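Long-range contacts in Xaa-Pro dipeptidase (Pyrococcus horikoshii, PDB 1WY2), which probably splits dipeptides with a C-terminal proline after a nonpolar residue, as a homodimeric metallopeptidase of the M24B family: residues Ala22-Lys27 against Gly42-Ile47; Ile93-Pro98 against Lys116-Ile121. All coordinates share one frame; numbering follows the deposited sequence.

Interaction 1. Residues Ala22-Lys27 against Gly42-Ile47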
ATOM      1  N   ALA A  22     -11.654 -18.832  19.168  1.00 23.36           N
ATOM      2  CA  ALA A  22     -11.276 -18.905  17.763  1.00 21.97           C
ATOM      3  C   ALA A  22     -10.430 -17.696  17.396  1.00 21.06           C
ATOM      4  O   ALA A  22     -10.467 -16.674  18.079  1.00 21.04           O
ATOM      5  CB  ALA A  22     -12.519 -18.953  16.887  1.00 22.61           C
ATOM      6  N   VAL A  23      -9.660 -17.823  16.322  1.00 20.07           N
ATOM      7  CA  VAL A  23      -8.818 -16.732  15.857  1.00 20.13           C
ATOM      8  C   VAL A  23      -9.092 -16.415  14.395  1.00 20.34           C
ATOM      9  O   VAL A  23      -9.254 -17.313  13.568  1.00 20.75           O
ATOM     10  CB  VAL A  23      -7.319 -17.066  16.028  1.00 17.84           C
ATOM     11  CG1 VAL A  23      -6.459 -16.064  15.250  1.00 19.84           C
ATOM     12  CG2 VAL A  23      -6.953 -17.029  17.500  1.00 19.68           C
ATOM     13  N   LEU A  24      -9.153 -15.124  14.087  1.00 19.54           N
ATOM     14  CA  LEU A  24      -9.390 -14.664  12.728  1.00 19.82           C
ATOM     15  C   LEU A  24      -8.148 -13.937  12.220  1.00 19.68           C
ATOM     16  O   LEU A  24      -7.681 -12.996  12.855  1.00 20.86           O
ATOM     17  CB  LEU A  24     -10.588 -13.708  12.693  1.00 21.84           C
ATOM     18  CG  LEU A  24     -10.871 -13.034  11.349  1.00 23.49           C
ATOM     19  CD1 LEU A  24     -11.192 -14.088  10.300  1.00 24.94           C
ATOM     20  CD2 LEU A  24     -12.033 -12.057  11.498  1.00 26.08           C
ATOM     21  N   ILE A  25      -7.616 -14.386  11.087  1.00 19.70           N
ATOM     22  CA  ILE A  25      -6.435 -13.772  10.472  1.00 19.64           C
ATOM     23  C   ILE A  25      -6.880 -13.171   9.139  1.00 20.00           C
ATOM     24  O   ILE A  25      -7.379 -13.891   8.271  1.00 20.27           O
ATOM     25  CB  ILE A  25      -5.329 -14.825  10.211  1.00 18.97           C
ATOM     26  CG1 ILE A  25      -4.894 -15.462  11.536  1.00 19.61           C
ATOM     27  CG2 ILE A  25      -4.127 -14.175   9.519  1.00 19.25           C
ATOM     28  CD1 ILE A  25      -4.274 -14.485  12.525  1.00 19.38           C
ATOM     29  N   ALA A  26      -6.693 -11.860   8.971  1.00 19.85           N
ATOM     30  CA  ALA A  26      -7.120 -11.184   7.747  1.00 19.95           C
ATOM     31  C   ALA A  26      -6.072 -10.337   7.021  1.00 20.33           C
ATOM     32  O   ALA A  26      -6.249 -10.020   5.844  1.00 21.12           O
ATOM     33  CB  ALA A  26      -8.340 -10.324   8.045  1.00 22.10           C
ATOM     34  N   LYS A  27      -4.991  -9.961   7.698  1.00 20.79           N
ATOM     35  CA  LYS A  27      -3.970  -9.144   7.040  1.00 21.09           C
ATOM     36  C   LYS A  27      -3.194  -9.997   6.036  1.00 21.60           C
ATOM     37  O   LYS A  27      -2.716 -11.081   6.370  1.00 19.95           O
ATOM     38  CB  LYS A  27      -3.020  -8.535   8.073  1.00 21.14           C
ATOM     39  CG  LYS A  27      -2.271  -7.310   7.560  1.00 22.77           C
ATOM     40  CD  LYS A  27      -1.354  -6.706   8.619  1.00 23.06           C
ATOM     41  CE  LYS A  27      -0.709  -5.417   8.114  1.00 23.99           C
ATOM     42  NZ  LYS A  27       0.204  -4.799   9.120  1.00 24.14           N
ATOM     43  N   GLY A  42     -10.542 -10.172  -0.255  1.00 46.34           N
ATOM     44  CA  GLY A  42     -10.537 -10.376   1.191  1.00 43.81           C
ATOM     45  C   GLY A  42     -10.499 -11.843   1.651  1.00 41.92           C
ATOM     46  O   GLY A  42     -11.495 -12.556   1.674  1.00 43.27           O
ATOM     47  N   GLY A  43      -9.270 -12.295   1.990  1.00 39.12           N
ATOM     48  CA  GLY A  43      -9.117 -13.644   2.511  1.00 33.50           C
ATOM     49  C   GLY A  43      -9.115 -13.652   4.043  1.00 30.45           C
ATOM     50  O   GLY A  43      -8.531 -12.798   4.694  1.00 27.26           O
ATOM     51  N   TYR A  44      -9.812 -14.618   4.635  1.00 26.18           N
ATOM     52  CA  TYR A  44      -9.903 -14.699   6.086  1.00 26.12           C
ATOM     53  C   TYR A  44      -9.668 -16.118   6.575  1.00 24.49           C
ATOM     54  O   TYR A  44     -10.354 -17.043   6.148  1.00 23.86           O
ATOM     55  CB  TYR A  44     -11.284 -14.248   6.572  1.00 28.47           C
ATOM     56  CG  TYR A  44     -11.754 -12.939   5.983  1.00 32.12           C
ATOM     57  CD1 TYR A  44     -12.460 -12.907   4.781  1.00 35.24           C
ATOM     58  CD2 TYR A  44     -11.476 -11.730   6.617  1.00 33.79           C
ATOM     59  CE1 TYR A  44     -12.879 -11.701   4.225  1.00 36.87           C
ATOM     60  CE2 TYR A  44     -11.889 -10.520   6.069  1.00 35.85           C
ATOM     61  CZ  TYR A  44     -12.590 -10.512   4.874  1.00 37.52           C
ATOM     62  OH  TYR A  44     -13.003  -9.317   4.328  1.00 39.03           O
ATOM     63  N   ILE A  45      -8.695 -16.289   7.463  1.00 21.53           N
ATOM     64  CA  ILE A  45      -8.421 -17.606   8.021  1.00 20.33           C
ATOM     65  C   ILE A  45      -9.088 -17.696   9.387  1.00 18.81           C
ATOM     66  O   ILE A  45      -8.906 -16.818  10.233  1.00 18.38           O
ATOM     67  CB  ILE A  45      -6.911 -17.856   8.220  1.00 18.61           C
ATOM     68  CG1 ILE A  45      -6.168 -17.713   6.890  1.00 17.79           C
ATOM     69  CG2 ILE A  45      -6.692 -19.261   8.789  1.00 19.20           C
ATOM     70  CD1 ILE A  45      -4.669 -17.908   7.005  1.00 19.42           C
ATOM     71  N   LEU A  46      -9.881 -18.742   9.593  1.00 18.97           N
ATOM     72  CA  LEU A  46     -10.541 -18.944  10.877  1.00 19.41           C
ATOM     73  C   LEU A  46      -9.932 -20.192  11.503  1.00 18.84           C
ATOM     74  O   LEU A  46      -9.988 -21.277  10.923  1.00 19.42           O
ATOM     75  CB  LEU A  46     -12.051 -19.137  10.697  1.00 20.97           C
ATOM     76  CG  LEU A  46     -12.847 -19.285  11.997  1.00 24.64           C
ATOM     77  CD1 LEU A  46     -12.682 -18.034  12.849  1.00 27.09           C
ATOM     78  CD2 LEU A  46     -14.313 -19.524  11.676  1.00 27.52           C
ATOM     79  N   ILE A  47      -9.348 -20.028  12.684  1.00 18.19           N
ATOM     80  CA  ILE A  47      -8.716 -21.137  13.389  1.00 17.90           C
ATOM     81  C   ILE A  47      -9.478 -21.496  14.660  1.00 18.81           C
ATOM     82  O   ILE A  47      -9.772 -20.626  15.485  1.00 17.86           O
ATOM     83  CB  ILE A  47      -7.260 -20.779  13.775  1.00 18.15           C
ATOM     84  CG1 ILE A  47      -6.433 -20.532  12.510  1.00 17.94           C
ATOM     85  CG2 ILE A  47      -6.642 -21.904  14.598  1.00 19.30           C
ATOM     86  CD1 ILE A  47      -5.071 -19.909  12.771  1.00 19.10           C
TER
HETATM   87  O   HOH W   1      -8.848  -9.961   4.570  1.00 34.48           O

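Interaction 2. Residues Ile93-Pro98 against Lys116-Ile121. With GOL (glycerol), chain G.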
ATOM      1  N   ILE A  93      -7.987 -11.562  17.474  1.00 18.98           N
ATOM      2  CA  ILE A  93      -7.806 -10.792  16.245  1.00 18.57           C
ATOM      3  C   ILE A  93      -6.482 -10.035  16.176  1.00 17.95           C
ATOM      4  O   ILE A  93      -5.814  -9.827  17.190  1.00 18.38           O
ATOM      5  CB  ILE A  93      -8.948  -9.759  16.047  1.00 18.42           C
ATOM      6  CG1 ILE A  93      -8.981  -8.778  17.223  1.00 19.62           C
ATOM      7  CG2 ILE A  93     -10.292 -10.478  15.919  1.00 20.91           C
ATOM      8  CD1 ILE A  93      -9.891  -7.575  16.986  1.00 21.36           C
ATOM      9  N   GLU A  94      -6.113  -9.631  14.962  1.00 18.57           N
ATOM     10  CA  GLU A  94      -4.880  -8.880  14.729  1.00 18.51           C
ATOM     11  C   GLU A  94      -5.083  -7.421  15.129  1.00 18.83           C
ATOM     12  O   GLU A  94      -6.192  -6.895  15.045  1.00 19.86           O
ATOM     13  CB  GLU A  94      -4.506  -8.922  13.251  1.00 17.85           C
ATOM     14  CG  GLU A  94      -4.296 -10.311  12.682  1.00 19.74           C
ATOM     15  CD  GLU A  94      -4.627 -10.368  11.206  1.00 20.37           C
ATOM     16  OE1 GLU A  94      -5.795 -10.083  10.851  1.00 22.11           O
ATOM     17  OE2 GLU A  94      -3.733 -10.692  10.399  1.00 21.11           O
ATOM     18  N   SER A  95      -4.007  -6.766  15.543  1.00 18.83           N
ATOM     19  CA  SER A  95      -4.090  -5.367  15.944  1.00 21.35           C
ATOM     20  C   SER A  95      -4.407  -4.468  14.753  1.00 21.03           C
ATOM     21  O   SER A  95      -4.713  -3.288  14.923  1.00 21.74           O
ATOM     22  CB  SER A  95      -2.775  -4.928  16.586  1.00 22.00           C
ATOM     23  OG  SER A  95      -2.544  -5.633  17.795  0.50 21.63           O
ATOM     24  N   SER A  96      -4.343  -5.036  13.554  1.00 19.30           N
ATOM     25  CA  SER A  96      -4.611  -4.290  12.331  1.00 20.45           C
ATOM     26  C   SER A  96      -6.069  -4.355  11.866  1.00 20.04           C
ATOM     27  O   SER A  96      -6.455  -3.640  10.944  1.00 20.00           O
ATOM     28  CB  SER A  96      -3.709  -4.804  11.210  1.00 22.01           C
ATOM     29  OG  SER A  96      -3.858  -6.207  11.049  1.00 21.31           O
ATOM     30  N   LEU A  97      -6.873  -5.205  12.497  1.00 19.73           N
ATOM     31  CA  LEU A  97      -8.271  -5.340  12.091  1.00 20.35           C
ATOM     32  C   LEU A  97      -9.002  -4.013  12.279  1.00 20.91           C
ATOM     33  O   LEU A  97      -9.023  -3.455  13.375  1.00 20.59           O
ATOM     34  CB  LEU A  97      -8.961  -6.444  12.894  1.00 21.87           C
ATOM     35  CG  LEU A  97     -10.161  -7.069  12.178  1.00 21.66           C
ATOM     36  CD1 LEU A  97      -9.690  -7.725  10.883  1.00 21.38           C
ATOM     37  CD2 LEU A  97     -10.834  -8.090  13.085  1.00 21.28           C
ATOM     38  N   PRO A  98      -9.618  -3.497  11.203  1.00 21.32           N
ATOM     39  CA  PRO A  98     -10.349  -2.224  11.241  1.00 21.88           C
ATOM     40  C   PRO A  98     -11.647  -2.174  12.052  1.00 23.23           C
ATOM     41  O   PRO A  98     -12.372  -3.163  12.181  1.00 23.40           O
ATOM     42  CB  PRO A  98     -10.560  -1.912   9.760  1.00 21.79           C
ATOM     43  CG  PRO A  98     -10.702  -3.271   9.147  1.00 24.23           C
ATOM     44  CD  PRO A  98      -9.606  -4.059   9.838  1.00 20.76           C
ATOM     45  N   LYS A 116      -6.282  -9.658  21.592  1.00 22.88           N
ATOM     46  CA  LYS A 116      -5.174  -9.514  20.655  1.00 21.53           C
ATOM     47  C   LYS A 116      -4.377 -10.807  20.528  1.00 21.78           C
ATOM     48  O   LYS A 116      -4.128 -11.486  21.525  1.00 23.25           O
ATOM     49  CB  LYS A 116      -4.216  -8.413  21.125  1.00 25.05           C
ATOM     50  CG  LYS A 116      -4.819  -7.025  21.239  1.00 28.44           C
ATOM     51  CD  LYS A 116      -3.764  -6.027  21.699  1.00 31.93           C
ATOM     52  CE  LYS A 116      -4.355  -4.643  21.905  1.00 35.36           C
ATOM     53  NZ  LYS A 116      -5.410  -4.642  22.956  1.00 37.96           N
ATOM     54  N   VAL A 117      -3.971 -11.140  19.305  1.00 20.90           N
ATOM     55  CA  VAL A 117      -3.156 -12.329  19.074  1.00 19.94           C
ATOM     56  C   VAL A 117      -1.813 -11.896  18.493  1.00 20.37           C
ATOM     57  O   VAL A 117      -1.007 -12.719  18.061  1.00 17.97           O
ATOM     58  CB  VAL A 117      -3.831 -13.326  18.103  1.00 20.51           C
ATOM     59  CG1 VAL A 117      -5.154 -13.805  18.697  1.00 23.18           C
ATOM     60  CG2 VAL A 117      -4.033 -12.686  16.735  1.00 20.82           C
ATOM     61  N   ASP A 118      -1.584 -10.586  18.506  1.00 18.68           N
ATOM     62  CA  ASP A 118      -0.356  -9.978  18.000  1.00 20.90           C
ATOM     63  C   ASP A 118       0.909 -10.670  18.533  1.00 19.40           C
ATOM     64  O   ASP A 118       1.855 -10.921  17.785  1.00 17.56           O
ATOM     65  CB  ASP A 118      -0.347  -8.493  18.398  1.00 24.18           C
ATOM     66  CG  ASP A 118       0.763  -7.702  17.732  1.00 29.88           C
ATOM     67  OD1 ASP A 118       0.689  -7.480  16.507  1.00 31.70           O
ATOM     68  OD2 ASP A 118       1.710  -7.293  18.435  1.00 32.91           O
ATOM     69  N   ASP A 119       0.922 -10.979  19.824  1.00 18.98           N
ATOM     70  CA  ASP A 119       2.080 -11.619  20.452  1.00 19.47           C
ATOM     71  C   ASP A 119       2.532 -12.926  19.803  1.00 18.64           C
ATOM     72  O   ASP A 119       3.736 -13.159  19.637  1.00 17.47           O
ATOM     73  CB  ASP A 119       1.804 -11.879  21.937  1.00 22.08           C
ATOM     74  CG  ASP A 119       1.932 -10.627  22.791  1.00 25.81           C
ATOM     75  OD1 ASP A 119       2.165  -9.532  22.235  1.00 26.11           O
ATOM     76  OD2 ASP A 119       1.796 -10.743  24.027  1.00 28.51           O
ATOM     77  N   VAL A 120       1.584 -13.792  19.453  1.00 18.17           N
ATOM     78  CA  VAL A 120       1.957 -15.065  18.847  1.00 16.96           C
ATOM     79  C   VAL A 120       2.364 -14.889  17.389  1.00 17.58           C
ATOM     80  O   VAL A 120       3.264 -15.576  16.905  1.00 16.71           O
ATOM     81  CB  VAL A 120       0.826 -16.128  18.986  1.00 17.27           C
ATOM     82  CG1 VAL A 120      -0.404 -15.722  18.193  1.00 18.42           C
ATOM     83  CG2 VAL A 120       1.345 -17.493  18.550  1.00 18.41           C
ATOM     84  N   ILE A 121       1.719 -13.959  16.690  1.00 16.64           N
ATOM     85  CA  ILE A 121       2.073 -13.703  15.299  1.00 16.16           C
ATOM     86  C   ILE A 121       3.499 -13.159  15.292  1.00 15.39           C
ATOM     87  O   ILE A 121       4.336 -13.573  14.490  1.00 15.61           O
ATOM     88  CB  ILE A 121       1.123 -12.670  14.653  1.00 17.06           C
ATOM     89  CG1 ILE A 121      -0.304 -13.229  14.619  1.00 18.91           C
ATOM     90  CG2 ILE A 121       1.598 -12.335  13.242  1.00 18.08           C
ATOM     91  CD1 ILE A 121      -0.435 -14.554  13.894  1.00 24.97           C
TER
HETATM   92  C1  GOL G1401      -0.305  -6.459  12.983  1.00 34.18           C
HETATM   93  O1  GOL G1401      -0.327  -5.675  11.798  1.00 31.66           O
HETATM   94  C2  GOL G1401      -0.467  -7.946  12.675  1.00 32.37           C
HETATM   95  O2  GOL G1401       0.591  -8.379  11.814  1.00 31.16           O
HETATM   96  C3  GOL G1401      -0.436  -8.764  13.967  1.00 32.91           C
HETATM   97  O3  GOL G1401      -1.465  -8.375  14.862  1.00 32.36           O

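Interaction 1. Residues Ala22-Lys27 against Gly42-Ile47
Ala22-Ile25 and Tyr44-Ile47 run as neighbouring antiparallel strands, their segment axes 4.7 Å apart at closest and inclined at 165°. Val23 faces Ile47 and Ile25 faces Ile45 as hydrogen-bonded pairs, each closed by two reciprocal N-H...O bonds. The bonds are nearly uniform: Ile45 N to Ile25 O is 2.9 Å, the other three match it, and no N-H...O angle falls below 159°. Between them Leu24 and Leu46 form a non-hydrogen-bonded pair, where the CA-H of Leu24 approaches Ile45 O and that of Leu46 approaches Val23 O.

The beta-branched residues Val23, Ile25, Ile45 and Ile47 gather on one face, with CB of Ile25 4.0 Å from CB of Ile45 and CB of Val23 4.3 Å from CB of Ile47. Helices 6-17 and 28-35 cover this side, Ile11 meeting both Val23 and Ile47, and Ile34 both Ile25 and Ile45. On the reverse face, Leu24 lies beside Tyr44 with both side chains pointing the same way. Its CG is anti to the backbone N (chi1 174°), and CD1 comes to 3.7 Å from Tyr44 CB. Leu46 CD1 lies 4.1 Å from Ala22 CB, diagonally across from it. At the far end Tyr44 CD2 is 3.7 Å from Ala26 CB; beyond it the tyrosine ring is nearly parallel to that of Phe101, while Phe81 touches both Leu24 and Tyr44.

Past the last direct bond the chains splay, and a water bridges them, 2.9 Å from both Ala26 O and Gly43 O. Thus backbone bonding fixes the register, while the side chains turn both faces of this central pair into apolar surfaces for helices of the N-terminal domain.

Interaction 2. Residues Ile93-Pro98 against Lys116-Ile121
Ser95 and Asp118 share a glycerol hydroxyl: Ser95 N donates to glycerol O3 over 3.1 Å at 157°, and O3 in turn donates to Asp118 OD1 over 2.9 Å. Asp118 reaches it because its CG stands anti to the backbone N (chi1 -170°). Lys27 and Asn30 also bond the glycerol, which probably came from the crystallisation liquor, so the bridge marks a polar niche without identifying a natural ligand.

The direct link is Val117 N to Ile93 O, 3.1 Å long and bent, with the donor tilted 34° from the carbonyl plane. The CA-H of Lys116 points to the same oxygen, and Val117 CG2 packs against it at 3.4 Å, so that the carbonyl is approached by polar and apolar groups together. Beyond Ile93 the chain folds into a type I turn, closed by Leu97 N to Glu94 O at 3.1 Å; past Val117, the N-cap residue, it enters helix 118-125. Tyr99 of the second subunit packs on Ile93 and Lys116.

Ile93 and Lys116 form a parallel bridge ending two strands connected through helix 99-108, the beta-alpha-beta crossover of an alpha/beta domain.

Interaction 1 lies within the mixed sheet of the N-terminal domain, and interaction 2 sits at the C-terminal ends of its strands 90-93 and 113-116; the centres of interactions 1 and 2 are about 10 Å apart. Glu94 joins them: its OE1 is 2.7 Å from Ala26 N and its OE2 is 3.1 Å from Lys27 N, both probable hydrogen bonds. The carboxylate thereby grips the backbone where helix 28-35 begins. Neither contact contains a zinc ligand. The Lys27 end of interaction 1 and the Asp118-Ile121 side of interaction 2 meet residues of the metallopeptidase part: Lys27 forms a salt bridge with Glu292, and Trp296 touches Asp118 and Ile121. Interaction 2 additionally meets the second subunit, which does not touch interaction 1.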